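Local coordinates for protein arylsulfatase (Pseudoalteromonas sp. MB47, PDB 7AJ0) that probably removes sulfate groups from fucoidan, a sulfated algal polysaccharide, as an exo-acting, calcium-binding sulfatase that assembles into a hexamer, at residues N273-A278 with W333-Y338; V59-W64 with G343-T348; P279-A284 with V298-G303; Y177-P180 with D185-Q188. All blocks are in the same frame, centred on the assembly; numbering follows the deposited sequence.

Interaction 1 of 4, residues N273-A278 with W333-Y338; sequences NDNYPA and WPDSGY
Asp335 and Asn275 join two loops of this alkaline-phosphatase-like domain through two hydrogen bonds to one carboxylate, with Asp335 at the centre of an inverse gamma turn. OD2 of Asp335 accepts the backbone N-H of Asn275 on its syn lone pair, at 2.8 Å and nearly straight (169°). The side-chain ND2 of Asn275 reaches the other oxygen, Asp335 OD1, also on its syn side but tilted out of the carboxylate plane; the modelled separation of 2.5 Å is too short to be trusted in detail. With amide and carboxylate planes 61° apart, the pair is twisted rather than coplanar. The carboxylate swings across to Asn275 because its CG stands roughly opposite the backbone N of Asp335 (chi1 -158°). A second carboxylate comes close as well, Asp274 OD1 to Asp335 OD2 at 4.3 Å, and one water donates to both.

Further out, ND2 of Asn275 also donates to the carbonyl O of Ile271, which helps fix how the amide is turned. Asp274 follows a cis peptide bond, and its OD2 is gripped by the hydroxyls of Tyr195 and Thr187. Arg193 of a neighbouring subunit bonds to Asn275 O and makes a long, weak ion pair with Asp335 OD2, so a subunit interface adjoins this buried contact. The calcium ion lies about 9 Å from the side chain of Asn273. The amide of that residue steadies Asp274 in turn: OD1 of Asp274 receives ND2 of Asn273 at 3.0 Å, arriving from well above the carboxylate plane.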
loop_
_atom_site.group_PDB
_atom_site.type_symbol
_atom_site.label_atom_id
_atom_site.label_comp_id
_atom_site.label_asym_id
_atom_site.label_seq_id
_atom_site.Cartn_x
_atom_site.Cartn_y
_atom_site.Cartn_z
ATOM N N ASN A 273 8.069 -28.836 4.335
ATOM C CA ASN A 273 8.488 -28.529 5.699
ATOM C C ASN A 273 7.890 -29.546 6.665
ATOM O O ASN A 273 6.829 -30.120 6.409
ATOM C CB ASN A 273 8.051 -27.117 6.085
ATOM C CG ASN A 273 6.599 -27.054 6.523
ATOM O OD1 ASN A 273 5.685 -27.218 5.714
ATOM N ND2 ASN A 273 6.379 -26.806 7.809
ATOM N N ASP A 274 8.579 -29.787 7.783
ATOM C CA ASP A 274 9.885 -29.218 8.100
ATOM C C ASP A 274 10.973 -30.150 7.575
ATOM O O ASP A 274 10.965 -31.345 7.870
ATOM C CB ASP A 274 10.018 -29.022 9.610
ATOM C CG ASP A 274 8.888 -28.187 10.184
ATOM O OD1 ASP A 274 8.719 -27.032 9.737
ATOM O OD2 ASP A 274 8.155 -28.693 11.062
ATOM N N ASN A 275 11.904 -29.602 6.798
ATOM C CA ASN A 275 12.910 -30.418 6.135
ATOM C C ASN A 275 13.975 -30.879 7.120
ATOM O O ASN A 275 14.566 -30.067 7.837
ATOM C CB ASN A 275 13.563 -29.642 4.991
ATOM C CG ASN A 275 12.739 -29.674 3.730
ATOM O OD1 ASN A 275 12.681 -30.693 3.042
ATOM N ND2 ASN A 275 12.092 -28.559 3.415
ATOM N N TYR A 276 14.222 -32.188 7.142
ATOM C CA TYR A 276 15.265 -32.793 7.969
ATOM C C TYR A 276 16.028 -33.795 7.115
ATOM O O TYR A 276 15.672 -34.980 7.055
ATOM C CB TYR A 276 14.673 -33.444 9.215
ATOM C CG TYR A 276 14.375 -32.442 10.301
ATOM C CD1 TYR A 276 15.347 -32.087 11.222
ATOM C CD2 TYR A 276 13.131 -31.834 10.391
ATOM C CE1 TYR A 276 15.087 -31.164 12.211
ATOM C CE2 TYR A 276 12.862 -30.908 11.377
ATOM C CZ TYR A 276 13.843 -30.576 12.284
ATOM O OH TYR A 276 13.582 -29.654 13.268
ATOM N N PRO A 277 17.079 -33.351 6.429
ATOM C CA PRO A 277 17.859 -34.274 5.598
ATOM C C PRO A 277 18.602 -35.298 6.441
ATOM O O PRO A 277 18.759 -35.156 7.656
ATOM C CB PRO A 277 18.843 -33.355 4.858
ATOM C CG PRO A 277 18.274 -31.980 4.986
ATOM C CD PRO A 277 17.548 -31.958 6.297
ATOM N N ALA A 278 19.068 -36.346 5.770
ATOM C CA ALA A 278 19.870 -37.350 6.450
ATOM C C ALA A 278 21.146 -36.707 6.990
ATOM O O ALA A 278 21.651 -35.737 6.416
ATOM C CB ALA A 278 20.214 -38.493 5.502
ATOM N N TRP A 333 9.024 -20.032 4.871
ATOM C CA TRP A 333 10.369 -19.505 4.696
ATOM C C TRP A 333 11.070 -19.416 6.053
ATOM O O TRP A 333 10.440 -19.033 7.048
ATOM C CB TRP A 333 10.302 -18.126 4.029
ATOM C CG TRP A 333 11.635 -17.606 3.623
ATOM C CD1 TRP A 333 12.238 -17.749 2.405
ATOM C CD2 TRP A 333 12.555 -16.879 4.443
ATOM N NE1 TRP A 333 13.476 -17.152 2.419
ATOM C CE2 TRP A 333 13.693 -16.610 3.659
ATOM C CE3 TRP A 333 12.525 -16.427 5.765
ATOM C CZ2 TRP A 333 14.789 -15.907 4.151
ATOM C CZ3 TRP A 333 13.614 -15.730 6.252
ATOM C CH2 TRP A 333 14.730 -15.477 5.448
ATOM N N PRO A 334 12.372 -19.742 6.139
ATOM C CA PRO A 334 13.309 -20.080 5.062
ATOM C C PRO A 334 13.348 -21.552 4.673
ATOM O O PRO A 334 14.262 -21.966 3.965
ATOM C CB PRO A 334 14.663 -19.660 5.654
ATOM C CG PRO A 334 14.504 -19.949 7.112
ATOM C CD PRO A 334 13.045 -19.696 7.451
ATOM N N ASP A 335 12.375 -22.333 5.130
ATOM C CA ASP A 335 12.252 -23.729 4.710
ATOM C C ASP A 335 11.394 -23.808 3.444
ATOM O O ASP A 335 10.317 -24.405 3.414
ATOM C CB ASP A 335 11.674 -24.570 5.840
ATOM C CG ASP A 335 11.995 -26.046 5.693
ATOM O OD1 ASP A 335 12.610 -26.423 4.672
ATOM O OD2 ASP A 335 11.638 -26.828 6.600
ATOM N N SER A 336 11.904 -23.177 2.384
ATOM C CA SER A 336 11.134 -22.938 1.175
ATOM C C SER A 336 12.009 -23.094 -0.058
ATOM O O SER A 336 13.178 -22.699 -0.055
ATOM C CB SER A 336 10.530 -21.524 1.175
ATOM O OG SER A 336 9.798 -21.276 2.358
ATOM N N GLY A 337 11.430 -23.665 -1.108
ATOM C CA GLY A 337 12.062 -23.684 -2.406
ATOM C C GLY A 337 12.009 -22.312 -3.058
ATOM O O GLY A 337 11.598 -21.311 -2.468
ATOM N N TYR A 338 12.430 -22.281 -4.319
ATOM C CA TYR A 338 12.573 -21.036 -5.055
ATOM C C TYR A 338 11.892 -21.132 -6.409
ATOM O O TYR A 338 12.005 -22.147 -7.103
ATOM C CB TYR A 338 14.052 -20.681 -5.260
ATOM C CG TYR A 338 14.289 -19.783 -6.447
ATOM C CD1 TYR A 338 13.937 -18.442 -6.405
ATOM C CD2 TYR A 338 14.863 -20.274 -7.612
ATOM C CE1 TYR A 338 14.148 -17.614 -7.487
ATOM C CE2 TYR A 338 15.082 -19.451 -8.701
ATOM C CZ TYR A 338 14.721 -18.122 -8.633
ATOM O OH TYR A 338 14.932 -17.297 -9.713
HETATM O O HOH W 1 10.730 -25.620 8.758
#

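Interaction 2 of 4, residues V59-W64 with G343-T348; sequences VDDLGW and GGKGTT. With CA (calcium ion), chain G.
Lys345 stretches toward Asp61 with every side-chain torsion near 180°, from chi1 at -176° to chi4 at -180°, so that its ammonium group is carried the full length of the side chain. Asp61 bends to receive it: its CG lies beside the backbone N (chi1 -68°), which turns the carboxylate toward the lysine although the CB itself does not point that way. The result is a buried salt bridge in which NZ of Lys345 meets OD2 of Asp61 at 3.0 Å, on the syn side and close to the carboxylate plane. A weak second bond runs from NZ to Asp61 OD1 at 3.4 Å, and the aliphatic CE of Lys345 lies 3.6 Å from that same oxygen.

The work is shared unevenly: OD1 of Asp61 binds the calcium ion at 2.3 Å and takes only the weak lysine bond, while OD2 takes the stronger one. Asp60 contributes its own OD1 to the metal at 2.2 Å. The OD1 atoms of Asp60 and Asp61 come close together because both grip the ion, and Lys157 forms a salt bridge with Asp60 OD2. Lys345 itself sits at the second position of a type II beta turn whose weak backbone bond from Thr347 N to Gly344 O is backed by OG1 of Thr347, which donates to the same O at 2.9 Å.

Asp325, Asn326 and Cys102 complete the coordination. Paired acidic residues after the first central strand, a nearby lysine, and Cys102, modelled here as cysteine at what is probably the formylglycine position of type I sulfatases, are consistent with the calcium-dependent active site of this family.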
loop_
_atom_site.group_PDB
_atom_site.type_symbol
_atom_site.label_atom_id
_atom_site.label_comp_id
_atom_site.label_asym_id
_atom_site.label_seq_id
_atom_site.Cartn_x
_atom_site.Cartn_y
_atom_site.Cartn_z
ATOM N N VAL A 59 8.753 -34.588 -6.767
ATOM C CA VAL A 59 9.290 -33.824 -5.649
ATOM C C VAL A 59 8.185 -32.939 -5.090
ATOM O O VAL A 59 7.339 -32.428 -5.832
ATOM C CB VAL A 59 10.510 -32.992 -6.083
ATOM C CG1 VAL A 59 11.176 -32.361 -4.871
ATOM C CG2 VAL A 59 11.494 -33.862 -6.844
ATOM N N ASP A 60 8.194 -32.751 -3.774
ATOM C CA ASP A 60 7.140 -32.020 -3.085
ATOM C C ASP A 60 7.529 -30.554 -2.941
ATOM O O ASP A 60 8.621 -30.241 -2.456
ATOM C CB ASP A 60 6.881 -32.647 -1.713
ATOM C CG ASP A 60 5.557 -32.222 -1.109
ATOM O OD1 ASP A 60 4.828 -31.439 -1.748
ATOM O OD2 ASP A 60 5.241 -32.678 0.009
ATOM N N ASP A 61 6.636 -29.663 -3.378
ATOM C CA ASP A 61 6.793 -28.222 -3.179
ATOM C C ASP A 61 8.090 -27.702 -3.793
ATOM O O ASP A 61 8.759 -26.831 -3.232
ATOM C CB ASP A 61 6.725 -27.864 -1.692
ATOM C CG ASP A 61 5.348 -28.091 -1.097
ATOM O OD1 ASP A 61 4.446 -28.525 -1.840
ATOM O OD2 ASP A 61 5.163 -27.829 0.110
ATOM N N LEU A 62 8.443 -28.229 -4.961
ATOM C CA LEU A 62 9.644 -27.810 -5.669
ATOM C C LEU A 62 9.299 -26.697 -6.650
ATOM O O LEU A 62 8.383 -26.840 -7.466
ATOM C CB LEU A 62 10.267 -28.991 -6.413
ATOM C CG LEU A 62 11.615 -28.727 -7.087
ATOM C CD1 LEU A 62 12.720 -28.670 -6.041
ATOM C CD2 LEU A 62 11.917 -29.782 -8.142
ATOM N N GLY A 63 10.040 -25.594 -6.575
ATOM C CA GLY A 63 9.777 -24.469 -7.443
ATOM C C GLY A 63 10.308 -24.664 -8.851
ATOM O O GLY A 63 11.221 -25.451 -9.105
ATOM N N TRP A 64 9.713 -23.907 -9.778
ATOM C CA TRP A 64 10.101 -23.987 -11.184
ATOM C C TRP A 64 11.598 -23.791 -11.370
ATOM O O TRP A 64 12.213 -24.430 -12.232
ATOM C CB TRP A 64 9.329 -22.932 -11.980
ATOM C CG TRP A 64 9.447 -23.038 -13.471
ATOM C CD1 TRP A 64 8.608 -23.713 -14.308
ATOM C CD2 TRP A 64 10.440 -22.427 -14.304
ATOM N NE1 TRP A 64 9.020 -23.566 -15.609
ATOM C CE2 TRP A 64 10.143 -22.781 -15.633
ATOM C CE3 TRP A 64 11.552 -21.620 -14.055
ATOM C CZ2 TRP A 64 10.917 -22.357 -16.709
ATOM C CZ3 TRP A 64 12.321 -21.200 -15.125
ATOM C CH2 TRP A 64 11.999 -21.570 -16.435
ATOM N N GLY A 343 4.043 -15.132 -6.612
ATOM C CA GLY A 343 3.273 -15.942 -5.701
ATOM C C GLY A 343 3.967 -17.251 -5.364
ATOM O O GLY A 343 5.191 -17.337 -5.270
ATOM N N GLY A 344 3.156 -18.289 -5.186
ATOM C CA GLY A 344 3.684 -19.592 -4.822
ATOM C C GLY A 344 2.555 -20.552 -4.514
ATOM O O GLY A 344 1.410 -20.331 -4.913
ATOM N N LYS A 345 2.897 -21.622 -3.798
ATOM C CA LYS A 345 1.908 -22.616 -3.400
ATOM C C LYS A 345 0.694 -21.946 -2.769
ATOM O O LYS A 345 0.821 -20.994 -1.994
ATOM C CB LYS A 345 2.538 -23.604 -2.416
ATOM C CG LYS A 345 1.649 -24.757 -1.999
ATOM C CD LYS A 345 2.310 -25.527 -0.867
ATOM C CE LYS A 345 1.586 -26.821 -0.552
ATOM N NZ LYS A 345 2.259 -27.545 0.565
ATOM N N GLY A 346 -0.488 -22.446 -3.115
ATOM C CA GLY A 346 -1.724 -21.910 -2.596
ATOM C C GLY A 346 -2.346 -20.803 -3.412
ATOM O O GLY A 346 -3.333 -20.205 -2.965
ATOM N N THR A 347 -1.798 -20.500 -4.585
ATOM C CA THR A 347 -2.356 -19.482 -5.459
ATOM C C THR A 347 -2.237 -19.962 -6.897
ATOM O O THR A 347 -1.417 -20.825 -7.219
ATOM C CB THR A 347 -1.647 -18.129 -5.309
ATOM O OG1 THR A 347 -0.316 -18.220 -5.837
ATOM C CG2 THR A 347 -1.580 -17.713 -3.849
ATOM N N THR A 348 -3.067 -19.389 -7.766
ATOM C CA THR A 348 -2.997 -19.663 -9.194
ATOM C C THR A 348 -2.182 -18.616 -9.944
ATOM O O THR A 348 -2.351 -18.460 -11.158
ATOM C CB THR A 348 -4.402 -19.775 -9.787
ATOM O OG1 THR A 348 -5.212 -18.692 -9.319
ATOM C CG2 THR A 348 -5.031 -21.104 -9.391
HETATM CA CA CA G . 3.121 -30.269 -2.422
#

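Interaction 3 of 4, residues P279-A284 with V298-G303; sequences PKYKGA and VDDITG
Tyr281 lays the edge of its ring against the carboxylate of Asp300, one residue from a short 3-10 segment and the other from the long helix 290-311. OD2 of Asp300 lies near the plane of the ring, 3.1 Å from CE1, so the acid meets the aromatic rim instead of a face. Ring and carboxylate are turned 53° against each other. The phenol oxygen is close as well: OH of Tyr281 stands 3.5 Å from CB of Asp300 and may donate weakly to Asp300 OD2 at 3.3 Å, although another acceptor lies within reach of the same proton. A chi1 of -63° at Tyr281 sends the ring out to the helix, and Asp300 answers with a similar torsion that carries its carboxylate out from the helix toward the loop.

On its own side, the tyrosine belongs to a type II beta turn ending at Ala284, where Gly283 N is bonded to Asp293 OD2 of the same helix. The tyrosine side chain also touches Gln242 of helix 240-258, while Asp300 touches Asn82 of helix 81-88. Lys282 forms a salt bridge to Glu192 of a neighbouring subunit.

Chemically, this is packing with an electrostatic tint: the negative oxygen faces the slightly positive hydrogens of the ring edge, a favourable but modest attraction, and the long, unsettled OH contact probably adds little directional hold to the join between loop and helix.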
loop_
_atom_site.group_PDB
_atom_site.type_symbol
_atom_site.label_atom_id
_atom_site.label_comp_id
_atom_site.label_asym_id
_atom_site.label_seq_id
_atom_site.Cartn_x
_atom_site.Cartn_y
_atom_site.Cartn_z
ATOM N N PRO A 279 21.680 -37.219 8.104
ATOM C CA PRO A 279 22.922 -36.643 8.657
ATOM C C PRO A 279 24.041 -36.483 7.644
ATOM O O PRO A 279 24.803 -35.511 7.719
ATOM C CB PRO A 279 23.298 -37.644 9.761
ATOM C CG PRO A 279 21.985 -38.202 10.212
ATOM C CD PRO A 279 21.113 -38.265 8.979
ATOM N N LYS A 280 24.164 -37.418 6.699
ATOM C CA LYS A 280 25.155 -37.291 5.638
ATOM C C LYS A 280 25.137 -35.910 4.994
ATOM O O LYS A 280 26.186 -35.384 4.605
ATOM C CB LYS A 280 24.899 -38.352 4.562
ATOM C CG LYS A 280 25.490 -39.715 4.838
ATOM C CD LYS A 280 24.693 -40.827 4.146
ATOM C CE LYS A 280 24.224 -40.438 2.746
ATOM N NZ LYS A 280 23.521 -41.570 2.064
ATOM N N TYR A 281 23.954 -35.312 4.862
ATOM C CA TYR A 281 23.770 -34.126 4.039
ATOM C C TYR A 281 23.748 -32.828 4.832
ATOM O O TYR A 281 23.475 -31.770 4.253
ATOM C CB TYR A 281 22.476 -34.254 3.229
ATOM C CG TYR A 281 22.495 -35.406 2.258
ATOM C CD1 TYR A 281 23.291 -35.362 1.124
ATOM C CD2 TYR A 281 21.723 -36.538 2.476
ATOM C CE1 TYR A 281 23.318 -36.412 0.232
ATOM C CE2 TYR A 281 21.742 -37.593 1.590
ATOM C CZ TYR A 281 22.542 -37.523 0.470
ATOM O OH TYR A 281 22.565 -38.571 -0.415
ATOM N N LYS A 282 24.028 -32.868 6.129
ATOM C CA LYS A 282 24.074 -31.636 6.907
ATOM C C LYS A 282 25.263 -30.797 6.444
ATOM O O LYS A 282 26.415 -31.236 6.534
ATOM C CB LYS A 282 24.163 -31.940 8.399
ATOM C CG LYS A 282 24.002 -30.702 9.277
ATOM C CD LYS A 282 23.750 -31.053 10.738
ATOM C CE LYS A 282 22.319 -31.528 10.964
ATOM N NZ LYS A 282 22.016 -31.727 12.413
ATOM N N GLY A 283 24.983 -29.598 5.939
ATOM C CA GLY A 283 26.022 -28.771 5.366
ATOM C C GLY A 283 26.520 -29.220 4.013
ATOM O O GLY A 283 27.538 -28.704 3.541
ATOM N N ALA A 284 25.835 -30.169 3.373
ATOM C CA ALA A 284 26.273 -30.643 2.064
ATOM C C ALA A 284 26.107 -29.576 0.990
ATOM O O ALA A 284 26.909 -29.513 0.052
ATOM C CB ALA A 284 25.499 -31.905 1.681
ATOM N N VAL A 298 17.714 -34.991 -2.573
ATOM C CA VAL A 298 16.793 -35.391 -3.633
ATOM C C VAL A 298 17.549 -35.649 -4.929
ATOM O O VAL A 298 17.236 -36.586 -5.674
ATOM C CB VAL A 298 15.701 -34.321 -3.825
ATOM C CG1 VAL A 298 14.973 -34.535 -5.144
ATOM C CG2 VAL A 298 14.726 -34.345 -2.659
ATOM N N ASP A 299 18.549 -34.818 -5.225
ATOM C CA ASP A 299 19.302 -34.987 -6.462
ATOM C C ASP A 299 20.141 -36.258 -6.430
ATOM O O ASP A 299 20.293 -36.933 -7.455
ATOM C CB ASP A 299 20.189 -33.766 -6.706
ATOM C CG ASP A 299 21.014 -33.891 -7.973
ATOM O OD1 ASP A 299 20.432 -33.773 -9.072
ATOM O OD2 ASP A 299 22.242 -34.115 -7.870
ATOM N N ASP A 300 20.701 -36.597 -5.266
ATOM C CA ASP A 300 21.483 -37.825 -5.160
ATOM C C ASP A 300 20.597 -39.055 -5.312
ATOM O O ASP A 300 20.972 -40.017 -5.991
ATOM C CB ASP A 300 22.225 -37.868 -3.824
ATOM C CG ASP A 300 23.476 -37.009 -3.821
ATOM O OD1 ASP A 300 23.808 -36.426 -4.876
ATOM O OD2 ASP A 300 24.132 -36.921 -2.763
ATOM N N ILE A 301 19.421 -39.046 -4.683
ATOM C CA ILE A 301 18.506 -40.175 -4.814
ATOM C C ILE A 301 18.068 -40.332 -6.264
ATOM O O ILE A 301 17.987 -41.451 -6.785
ATOM C CB ILE A 301 17.306 -40.000 -3.864
ATOM C CG1 ILE A 301 17.770 -40.159 -2.413
ATOM C CG2 ILE A 301 16.209 -40.998 -4.192
ATOM C CD1 ILE A 301 16.777 -39.654 -1.381
ATOM N N THR A 302 17.794 -39.214 -6.941
ATOM C CA THR A 302 17.472 -39.262 -8.363
ATOM C C THR A 302 18.565 -39.978 -9.149
ATOM O O THR A 302 18.282 -40.851 -9.978
ATOM C CB THR A 302 17.273 -37.842 -8.900
ATOM O OG1 THR A 302 16.132 -37.244 -8.270
ATOM C CG2 THR A 302 17.077 -37.858 -10.413
ATOM N N GLY A 303 19.826 -39.620 -8.900
ATOM C CA GLY A 303 20.918 -40.278 -9.590
ATOM C C GLY A 303 21.049 -41.746 -9.243
ATOM O O GLY A 303 21.419 -42.556 -10.100
#

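Interaction 4 of 4, residues Y177-P180 with D185-Q188; sequences YGLP and DYTQ
Leu179 and Tyr186 supply the apolar part of a small buried contact between the loop that follows strand 175-177 and the short helix 183-187. Methyl CD2 of Leu179 approaches CE1 of Tyr186 at 3.8 Å, with the leucine CG only slightly farther from the same carbon at 4.1 Å. CD2 meets the ring obliquely, and the two side chains lean across one another rather than lying side by side. The leucine conformation matters here: CG is placed beside the backbone N (chi1 -55°) and chi2 is 74°, a less common combination for leucine, which directs CD2 at the CD1-CE1 side of the tyrosine.

Tyr186 starts from the helix with a similar first torsion and thereby sends its ring back over the loop. At the far end of the ring the hydroxyl comes near Pro180, the residue after Leu179: OH of Tyr186 is 3.9 Å from CD of Pro180, with the side chains crossing at about a right angle. That hydroxyl is hydrogen-bonded to the carbonyl O of Gly215, at the start of strand 215-220, whose Leu216 also packs on Leu179. Farther along the chain, Gln188 turns back toward Asp185, its NE2 making weak bonds to both O and OD1 of that residue.

Across the two segments there is no hydrogen bond. The contact therefore depends on van der Waals packing and the burial of apolar surface, while the bond to Gly215 satisfies the polar end of the ring and pins its reach over Pro180 and Leu179.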
loop_
_atom_site.group_PDB
_atom_site.type_symbol
_atom_site.label_atom_id
_atom_site.label_comp_id
_atom_site.label_asym_id
_atom_site.label_seq_id
_atom_site.Cartn_x
_atom_site.Cartn_y
_atom_site.Cartn_z
ATOM N N TYR A 177 4.071 -47.801 -0.002
ATOM C CA TYR A 177 5.003 -47.659 1.112
ATOM C C TYR A 177 5.319 -46.176 1.241
ATOM O O TYR A 177 6.025 -45.625 0.391
ATOM C CB TYR A 177 6.272 -48.473 0.879
ATOM C CG TYR A 177 7.202 -48.494 2.074
ATOM C CD1 TYR A 177 7.891 -47.355 2.463
ATOM C CD2 TYR A 177 7.388 -49.655 2.814
ATOM C CE1 TYR A 177 8.734 -47.366 3.555
ATOM C CE2 TYR A 177 8.234 -49.676 3.909
ATOM C CZ TYR A 177 8.904 -48.529 4.272
ATOM O OH TYR A 177 9.746 -48.535 5.356
ATOM N N GLY A 178 4.810 -45.537 2.285
ATOM C CA GLY A 178 5.160 -44.140 2.498
ATOM C C GLY A 178 4.205 -43.460 3.464
ATOM O O GLY A 178 3.630 -44.102 4.345
ATOM N N LEU A 179 4.056 -42.152 3.269
ATOM C CA LEU A 179 3.315 -41.314 4.198
ATOM C C LEU A 179 1.853 -41.240 3.787
ATOM O O LEU A 179 1.556 -40.752 2.688
ATOM C CB LEU A 179 3.898 -39.911 4.232
ATOM C CG LEU A 179 5.380 -39.716 4.540
ATOM C CD1 LEU A 179 6.265 -40.112 3.373
ATOM C CD2 LEU A 179 5.632 -38.260 4.933
ATOM N N PRO A 180 0.916 -41.706 4.616
ATOM C CA PRO A 180 -0.498 -41.417 4.324
ATOM C C PRO A 180 -0.795 -39.933 4.201
ATOM O O PRO A 180 -1.579 -39.533 3.337
ATOM C CB PRO A 180 -1.235 -42.055 5.514
ATOM C CG PRO A 180 -0.338 -43.156 5.958
ATOM C CD PRO A 180 1.069 -42.659 5.733
ATOM N N ASP A 185 2.815 -33.138 9.053
ATOM C CA ASP A 185 1.985 -33.846 10.021
ATOM C C ASP A 185 2.845 -34.561 11.056
ATOM O O ASP A 185 2.472 -34.646 12.233
ATOM C CB ASP A 185 1.072 -34.835 9.296
ATOM C CG ASP A 185 0.036 -35.457 10.212
ATOM O OD1 ASP A 185 -0.073 -35.017 11.377
ATOM O OD2 ASP A 185 -0.669 -36.387 9.766
ATOM N N TYR A 186 4.005 -35.073 10.638
ATOM C CA TYR A 186 4.906 -35.729 11.576
ATOM C C TYR A 186 5.708 -34.721 12.394
ATOM O O TYR A 186 5.851 -34.879 13.612
ATOM C CB TYR A 186 5.871 -36.654 10.827
ATOM C CG TYR A 186 5.231 -37.854 10.170
ATOM C CD1 TYR A 186 4.639 -37.750 8.919
ATOM C CD2 TYR A 186 5.238 -39.095 10.790
ATOM C CE1 TYR A 186 4.061 -38.844 8.311
ATOM C CE2 TYR A 186 4.660 -40.196 10.190
ATOM C CZ TYR A 186 4.073 -40.063 8.949
ATOM O OH TYR A 186 3.493 -41.154 8.340
ATOM N N THR A 187 6.240 -33.682 11.745
ATOM C CA THR A 187 7.222 -32.824 12.399
ATOM C C THR A 187 6.604 -31.900 13.438
ATOM O O THR A 187 7.315 -31.450 14.344
ATOM C CB THR A 187 7.974 -31.997 11.353
ATOM O OG1 THR A 187 7.044 -31.234 10.576
ATOM C CG2 THR A 187 8.776 -32.907 10.431
ATOM N N GLN A 188 5.305 -31.607 13.339
ATOM C CA GLN A 188 4.669 -30.772 14.352
ATOM C C GLN A 188 4.680 -31.434 15.726
ATOM O O GLN A 188 4.504 -30.742 16.735
ATOM C CB GLN A 188 3.232 -30.444 13.943
ATOM C CG GLN A 188 2.319 -31.651 13.846
ATOM C CD GLN A 188 0.926 -31.294 13.361
ATOM O OE1 GLN A 188 0.528 -30.129 13.377
ATOM N NE2 GLN A 188 0.180 -32.299 12.921
#

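Overall arrangement
From the N terminus, residues 59-64, leading from the end of strand 53-59 into a loop, open interaction 2, the longest loop, which closes only at 343-348. Everything else nests inside it. Interaction 4 comes first and closes a very short loop between 177-180 and 185-188. Interaction 1 then opens at 273-278 and, before it closes at 333-338, encloses interaction 3, whose 279-284 continues directly from it and meets helix 290-311. Interactions 4 and 1 run in series, and no loops cross. Thr187 and Asp274 link 4 to 1, whereas Val59 packs on Val298 between 2 and 3. Together they tie the calcium-bearing strand ends to flanking helices and loops.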